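Long-range contacts in biliverdin reductase (Synechocystis sp., PDB 5B3T), which reduces the open-chain tetrapyrrole biliverdin, probably to bilirubin, with NAD(P)H as the hydride donor: residues 153-159 / 231-237; 247-251 / 262-266. All blocks are in the same frame, centred on the assembly; numbering follows the deposited sequence.

Contact 1: residues 153-159 / 231-237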
loop_
_atom_site.group_PDB
_atom_site.type_symbol
_atom_site.label_atom_id
_atom_site.label_comp_id
_atom_site.label_asym_id
_atom_site.label_seq_id
_atom_site.Cartn_x
_atom_site.Cartn_y
_atom_site.Cartn_z
ATOM N N VAL A 153 18.767 -15.871 -2.187
ATOM C CA VAL A 153 18.773 -14.483 -2.637
ATOM C C VAL A 153 19.757 -13.699 -1.778
ATOM O O VAL A 153 19.631 -13.663 -0.549
ATOM C CB VAL A 153 17.366 -13.875 -2.564
ATOM C CG1 VAL A 153 17.357 -12.476 -3.165
ATOM C CG2 VAL A 153 16.365 -14.778 -3.271
ATOM N N PHE A 154 20.742 -13.069 -2.423
ATOM C CA PHE A 154 21.793 -12.354 -1.712
ATOM C C PHE A 154 21.857 -10.865 -2.020
ATOM O O PHE A 154 22.483 -10.127 -1.253
ATOM C CB PHE A 154 23.168 -12.974 -2.016
ATOM C CG PHE A 154 23.495 -13.047 -3.482
ATOM C CD1 PHE A 154 24.070 -11.965 -4.133
ATOM C CD2 PHE A 154 23.238 -14.200 -4.209
ATOM C CE1 PHE A 154 24.372 -12.028 -5.482
ATOM C CE2 PHE A 154 23.542 -14.270 -5.560
ATOM C CZ PHE A 154 24.107 -13.183 -6.196
ATOM N N TYR A 155 21.238 -10.403 -3.104
ATOM C CA TYR A 155 21.314 -8.999 -3.482
ATOM C C TYR A 155 20.040 -8.623 -4.219
ATOM O O TYR A 155 19.666 -9.287 -5.189
ATOM C CB TYR A 155 22.545 -8.737 -4.358
ATOM C CG TYR A 155 22.834 -7.277 -4.642
ATOM C CD1 TYR A 155 22.710 -6.313 -3.649
ATOM C CD2 TYR A 155 23.262 -6.870 -5.899
ATOM C CE1 TYR A 155 22.985 -4.977 -3.909
ATOM C CE2 TYR A 155 23.541 -5.541 -6.168
ATOM C CZ TYR A 155 23.402 -4.599 -5.170
ATOM O OH TYR A 155 23.680 -3.275 -5.435
ATOM N N ALA A 156 19.376 -7.571 -3.750
ATOM C CA ALA A 156 18.148 -7.095 -4.366
ATOM C C ALA A 156 18.172 -5.576 -4.416
ATOM O O ALA A 156 18.730 -4.919 -3.533
ATOM C CB ALA A 156 16.902 -7.570 -3.611
ATOM N N ARG A 157 17.557 -5.022 -5.458
ATOM C CA ARG A 157 17.474 -3.578 -5.615
ATOM C C ARG A 157 16.088 -3.209 -6.114
ATOM O O ARG A 157 15.638 -3.713 -7.147
ATOM C CB ARG A 157 18.544 -3.051 -6.579
ATOM C CG ARG A 157 18.551 -1.536 -6.699
ATOM C CD ARG A 157 19.797 -1.035 -7.406
ATOM N NE ARG A 157 20.110 0.336 -7.014
ATOM C CZ ARG A 157 19.651 1.408 -7.647
ATOM N NH1 ARG A 157 18.868 1.258 -8.705
ATOM N NH2 ARG A 157 19.975 2.623 -7.228
ATOM N N TYR A 158 15.420 -2.332 -5.370
ATOM C CA TYR A 158 14.078 -1.855 -5.689
ATOM C C TYR A 158 14.143 -0.335 -5.739
ATOM O O TYR A 158 14.291 0.319 -4.701
ATOM C CB TYR A 158 13.068 -2.353 -4.649
ATOM C CG TYR A 158 11.669 -1.785 -4.756
ATOM C CD1 TYR A 158 11.094 -1.501 -5.989
ATOM C CD2 TYR A 158 10.911 -1.560 -3.614
ATOM C CE1 TYR A 158 9.811 -0.987 -6.076
ATOM C CE2 TYR A 158 9.629 -1.050 -3.692
ATOM C CZ TYR A 158 9.084 -0.766 -4.923
ATOM O OH TYR A 158 7.807 -0.258 -4.997
ATOM N N SER A 159 14.052 0.227 -6.942
ATOM C CA SER A 159 14.239 1.657 -7.144
ATOM C C SER A 159 13.060 2.229 -7.915
ATOM O O SER A 159 12.705 1.720 -8.984
ATOM C CB SER A 159 15.545 1.945 -7.891
ATOM O OG SER A 159 15.702 3.335 -8.112
ATOM N N GLY A 231 20.896 -13.179 5.186
ATOM C CA GLY A 231 22.046 -12.720 4.434
ATOM C C GLY A 231 21.753 -11.690 3.362
ATOM O O GLY A 231 22.695 -11.068 2.851
ATOM N N LEU A 232 20.486 -11.487 3.004
ATOM C CA LEU A 232 20.161 -10.613 1.883
ATOM C C LEU A 232 20.551 -9.170 2.174
ATOM O O LEU A 232 20.252 -8.634 3.245
ATOM C CB LEU A 232 18.668 -10.691 1.565
ATOM C CG LEU A 232 18.151 -9.673 0.542
ATOM C CD1 LEU A 232 18.811 -9.866 -0.817
ATOM C CD2 LEU A 232 16.642 -9.757 0.420
ATOM N N LYS A 233 21.233 -8.552 1.216
ATOM C CA LYS A 233 21.471 -7.115 1.210
ATOM C C LYS A 233 20.549 -6.489 0.171
ATOM O O LYS A 233 20.610 -6.846 -1.011
ATOM C CB LYS A 233 22.932 -6.801 0.894
ATOM C CG LYS A 233 23.171 -5.359 0.477
ATOM C CD LYS A 233 22.888 -4.402 1.621
ATOM C CE LYS A 233 23.881 -3.260 1.621
ATOM N NZ LYS A 233 24.212 -2.792 2.993
ATOM N N ALA A 234 19.696 -5.569 0.609
ATOM C CA ALA A 234 18.705 -4.954 -0.261
ATOM C C ALA A 234 18.884 -3.444 -0.276
ATOM O O ALA A 234 19.167 -2.829 0.756
ATOM C CB ALA A 234 17.281 -5.305 0.184
ATOM N N GLU A 235 18.721 -2.858 -1.457
ATOM C CA GLU A 235 18.723 -1.416 -1.637
ATOM C C GLU A 235 17.315 -0.986 -2.020
ATOM O O GLU A 235 16.712 -1.572 -2.925
ATOM C CB GLU A 235 19.728 -1.001 -2.716
ATOM C CG GLU A 235 21.136 -1.525 -2.480
ATOM C CD GLU A 235 22.030 -1.353 -3.693
ATOM O OE1 GLU A 235 21.498 -1.075 -4.787
ATOM O OE2 GLU A 235 23.260 -1.509 -3.557
ATOM N N VAL A 236 16.785 0.014 -1.319
ATOM C CA VAL A 236 15.427 0.501 -1.540
ATOM C C VAL A 236 15.502 2.003 -1.772
ATOM O O VAL A 236 15.889 2.754 -0.869
ATOM C CB VAL A 236 14.496 0.175 -0.360
ATOM C CG1 VAL A 236 13.083 0.644 -0.654
ATOM C CG2 VAL A 236 14.512 -1.317 -0.066
ATOM N N ILE A 237 15.128 2.438 -2.973
ATOM C CA ILE A 237 15.332 3.808 -3.429
ATOM C C ILE A 237 13.984 4.404 -3.813
ATOM O O ILE A 237 13.213 3.782 -4.553
ATOM C CB ILE A 237 16.302 3.866 -4.624
ATOM C CG1 ILE A 237 17.518 2.969 -4.381
ATOM C CG2 ILE A 237 16.738 5.300 -4.894
ATOM C CD1 ILE A 237 18.374 3.389 -3.204
HETATM O O HOH W 1 24.231 -10.829 0.646
#

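Contact 2: residues 247-251 / 262-266. With PO4 (phosphate ion), chain D.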
loop_
_atom_site.group_PDB
_atom_site.type_symbol
_atom_site.label_atom_id
_atom_site.label_comp_id
_atom_site.label_asym_id
_atom_site.label_seq_id
_atom_site.Cartn_x
_atom_site.Cartn_y
_atom_site.Cartn_z
ATOM N N ASN A 247 13.704 8.570 -15.279
ATOM C CA ASN A 247 12.823 7.745 -14.468
ATOM C C ASN A 247 13.367 6.324 -14.351
ATOM O O ASN A 247 14.159 5.860 -15.177
ATOM C CB ASN A 247 11.414 7.721 -15.058
ATOM C CG ASN A 247 10.717 9.061 -14.952
ATOM O OD1 ASN A 247 11.257 10.010 -14.381
ATOM N ND2 ASN A 247 9.510 9.147 -15.497
ATOM N N GLU A 248 12.925 5.632 -13.303
ATOM C CA GLU A 248 13.380 4.279 -13.019
ATOM C C GLU A 248 12.294 3.553 -12.240
ATOM O O GLU A 248 11.833 4.053 -11.210
ATOM C CB GLU A 248 14.687 4.292 -12.215
ATOM C CG GLU A 248 15.451 2.981 -12.236
ATOM C CD GLU A 248 16.690 3.008 -11.359
ATOM O OE1 GLU A 248 16.767 3.873 -10.462
ATOM O OE2 GLU A 248 17.589 2.165 -11.567
ATOM N N ARG A 249 11.879 2.387 -12.741
ATOM C CA ARG A 249 10.991 1.470 -12.024
ATOM C C ARG A 249 11.615 0.083 -12.129
ATOM O O ARG A 249 11.305 -0.682 -13.046
ATOM C CB ARG A 249 9.566 1.493 -12.577
ATOM C CG ARG A 249 8.737 2.685 -12.129
ATOM C CD ARG A 249 7.249 2.350 -12.137
ATOM N NE ARG A 249 6.753 2.041 -13.475
ATOM C CZ ARG A 249 5.797 1.152 -13.730
ATOM N NH1 ARG A 249 5.236 0.475 -12.737
ATOM N NH2 ARG A 249 5.405 0.936 -14.978
ATOM N N ILE A 250 12.491 -0.240 -11.179
ATOM C CA ILE A 250 13.284 -1.462 -11.213
ATOM C C ILE A 250 13.052 -2.246 -9.929
ATOM O O ILE A 250 13.021 -1.671 -8.835
ATOM C CB ILE A 250 14.787 -1.157 -11.395
ATOM C CG1 ILE A 250 15.030 -0.417 -12.710
ATOM C CG2 ILE A 250 15.608 -2.433 -11.353
ATOM C CD1 ILE A 250 14.696 -1.221 -13.938
ATOM N N PHE A 251 12.886 -3.561 -10.069
ATOM C CA PHE A 251 12.869 -4.490 -8.938
ATOM C C PHE A 251 13.687 -5.703 -9.374
ATOM O O PHE A 251 13.209 -6.537 -10.149
ATOM C CB PHE A 251 11.446 -4.874 -8.542
ATOM C CG PHE A 251 11.319 -5.373 -7.123
ATOM C CD1 PHE A 251 12.416 -5.873 -6.440
ATOM C CD2 PHE A 251 10.096 -5.332 -6.472
ATOM C CE1 PHE A 251 12.297 -6.328 -5.141
ATOM C CE2 PHE A 251 9.971 -5.785 -5.170
ATOM C CZ PHE A 251 11.073 -6.283 -4.505
ATOM N N PHE A 262 12.504 -7.091 -12.835
ATOM C CA PHE A 262 11.236 -6.475 -13.192
ATOM C C PHE A 262 11.482 -5.012 -13.530
ATOM O O PHE A 262 11.970 -4.249 -12.690
ATOM C CB PHE A 262 10.209 -6.630 -12.071
ATOM C CG PHE A 262 9.759 -8.048 -11.867
ATOM C CD1 PHE A 262 10.481 -8.905 -11.056
ATOM C CD2 PHE A 262 8.629 -8.531 -12.509
ATOM C CE1 PHE A 262 10.079 -10.217 -10.876
ATOM C CE2 PHE A 262 8.219 -9.841 -12.333
ATOM C CZ PHE A 262 8.944 -10.685 -11.514
ATOM N N VAL A 263 11.175 -4.639 -14.769
ATOM C CA VAL A 263 11.207 -3.256 -15.227
ATOM C C VAL A 263 9.760 -2.835 -15.422
ATOM O O VAL A 263 9.097 -3.280 -16.366
ATOM C CB VAL A 263 12.015 -3.094 -16.521
ATOM C CG1 VAL A 263 12.014 -1.638 -16.969
ATOM C CG2 VAL A 263 13.437 -3.610 -16.334
ATOM N N GLY A 264 9.265 -1.984 -14.531
ATOM C CA GLY A 264 7.836 -1.729 -14.506
ATOM C C GLY A 264 7.113 -3.021 -14.187
ATOM O O GLY A 264 7.498 -3.766 -13.278
ATOM N N GLU A 265 6.063 -3.312 -14.953
ATOM C CA GLU A 265 5.337 -4.568 -14.829
ATOM C C GLU A 265 5.871 -5.650 -15.766
ATOM O O GLU A 265 5.150 -6.608 -16.067
ATOM C CB GLU A 265 3.844 -4.344 -15.083
ATOM C CG GLU A 265 3.139 -3.526 -14.007
ATOM C CD GLU A 265 3.416 -2.037 -14.119
ATOM O OE1 GLU A 265 3.975 -1.609 -15.151
ATOM O OE2 GLU A 265 3.073 -1.293 -13.175
ATOM N N THR A 266 7.112 -5.520 -16.227
ATOM C CA THR A 266 7.726 -6.467 -17.148
ATOM C C THR A 266 8.771 -7.283 -16.403
ATOM O O THR A 266 9.647 -6.714 -15.747
ATOM C CB THR A 266 8.374 -5.736 -18.328
ATOM O OG1 THR A 266 7.364 -5.077 -19.102
ATOM C CG2 THR A 266 9.132 -6.710 -19.211
HETATM P P PO4 D . 6.947 3.633 -17.010
HETATM O O1 PO4 D . 7.789 3.126 -18.158
HETATM O O2 PO4 D . 5.612 2.926 -17.020
HETATM O O3 PO4 D . 6.733 5.119 -17.160
HETATM O O4 PO4 D . 7.654 3.355 -15.705
#

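Contact 1: residues 153-159 / 231-237
E235 and Y155 meet because their first torsions bring them together over one face of the sheet: CG of E235 lies anti to its carbonyl carbon (chi1 -54°), while the Y155 ring carbon CG is anti to the backbone N (chi1 -171°). R157 starts out in the same way as Y155 and runs extended to NE, so the carboxylate of E235 ends up between the phenol and the guanidinium. Y155 OH donates to E235 OE2 at 2.6 Å, coming from above the carboxylate plane, and the ring stands at 90° to that plane with the oxygen at its edge. The other oxygen, OE1, lies 3.0 Å from R157 NE in the guanidinium plane, a salt bridge whose hydrogen bond is bent and weak. I237 CG1 sits over a face of the same guanidinium. Putting a phenylalanine at Y155 would probably leave E235 OE2 without its hydroxyl donor and the carboxylate freer to turn away from R157.

The backbones beneath are neighbouring parallel strands, 153-163 and 233-241, in the mixed sheet of the C-terminal alpha/beta domain of this Gfo/Idh/MocA-family enzyme. Their ladder runs from K233 N to F154 O up to I237 N to Y158 O at 2.9 Å. At the first rung, F154 and Y155 form a classic bulge opposite H254 of the strand on the far side, and a water bridges F154 O and G231 O. At the start of the ladder L232 CD1 comes alongside V153 CG1 at 3.8 Å and lies against the F154-Y155 backbone; on the face with A156 and Y158, Y158 CD2 lies 4.3 Å from V236 CG1. Helix 183-189 packs on Y158 and V236.

Contact 2: residues 247-251 / 262-266
The hairpin of strands 248-255 and 258-263 ends here in a type II' turn from V263 to T266 that leads into the next strand. F251 and F262 form a hydrogen-bonded antiparallel pair, with F251 N to F262 O at 2.9 Å and F262 N to F251 O at 2.8 Å. One residue on, I250 and V263 make a non-hydrogen-bonded pair, their side chains lying alongside each other with I250 CD1 3.6 Å from V263 CG2. G264 N then donates to R249 O at 2.8 Å.

R249 bends at chi3 (-63°), which lays its guanidinium over the turn, with G264 CA above the centre of one face. It grips E265 end-on: NH1 gives a nearly straight bond to OE2 at 2.8 Å, met from above the carboxylate plane, and NH2 reaches OE1 on the syn side at 2.9 Å. NE meanwhile holds O4 of a phosphate ion, probably from the crystallisation liquor, at 2.7 Å, and NH2 also bonds its O2. On the opposite face of the sheet from I250 and V263, F262 packs against helix 137-146. The arrangement is that of an antiparallel beta meander, where a tight two-residue turn with glycine at its first corner joins successive strands.

Contacts 1 and 2 lie in series along the chain, the first closing before the second opens, with strand 233-241 followed directly by strand 248-255. Their centres are 14 Å apart in one mixed sheet of the C-terminal alpha/beta domain. The order across the sheet is 233-241, 153-163, 248-255, 258-263, so the antiparallel pairing of 153-163 with 248-255 lies between the two contacts and joins them. They also touch directly, through S159 OG and E248 OE1 at 2.6 Å, S159 N and I250 O, and the stacked rings of Y158 and F251. Both thus knit a continuous platform whose Y158 and E265 side chains lie about 10 Å and 9 Å from those of the NADP(+)-binding residues Y105 and Y23.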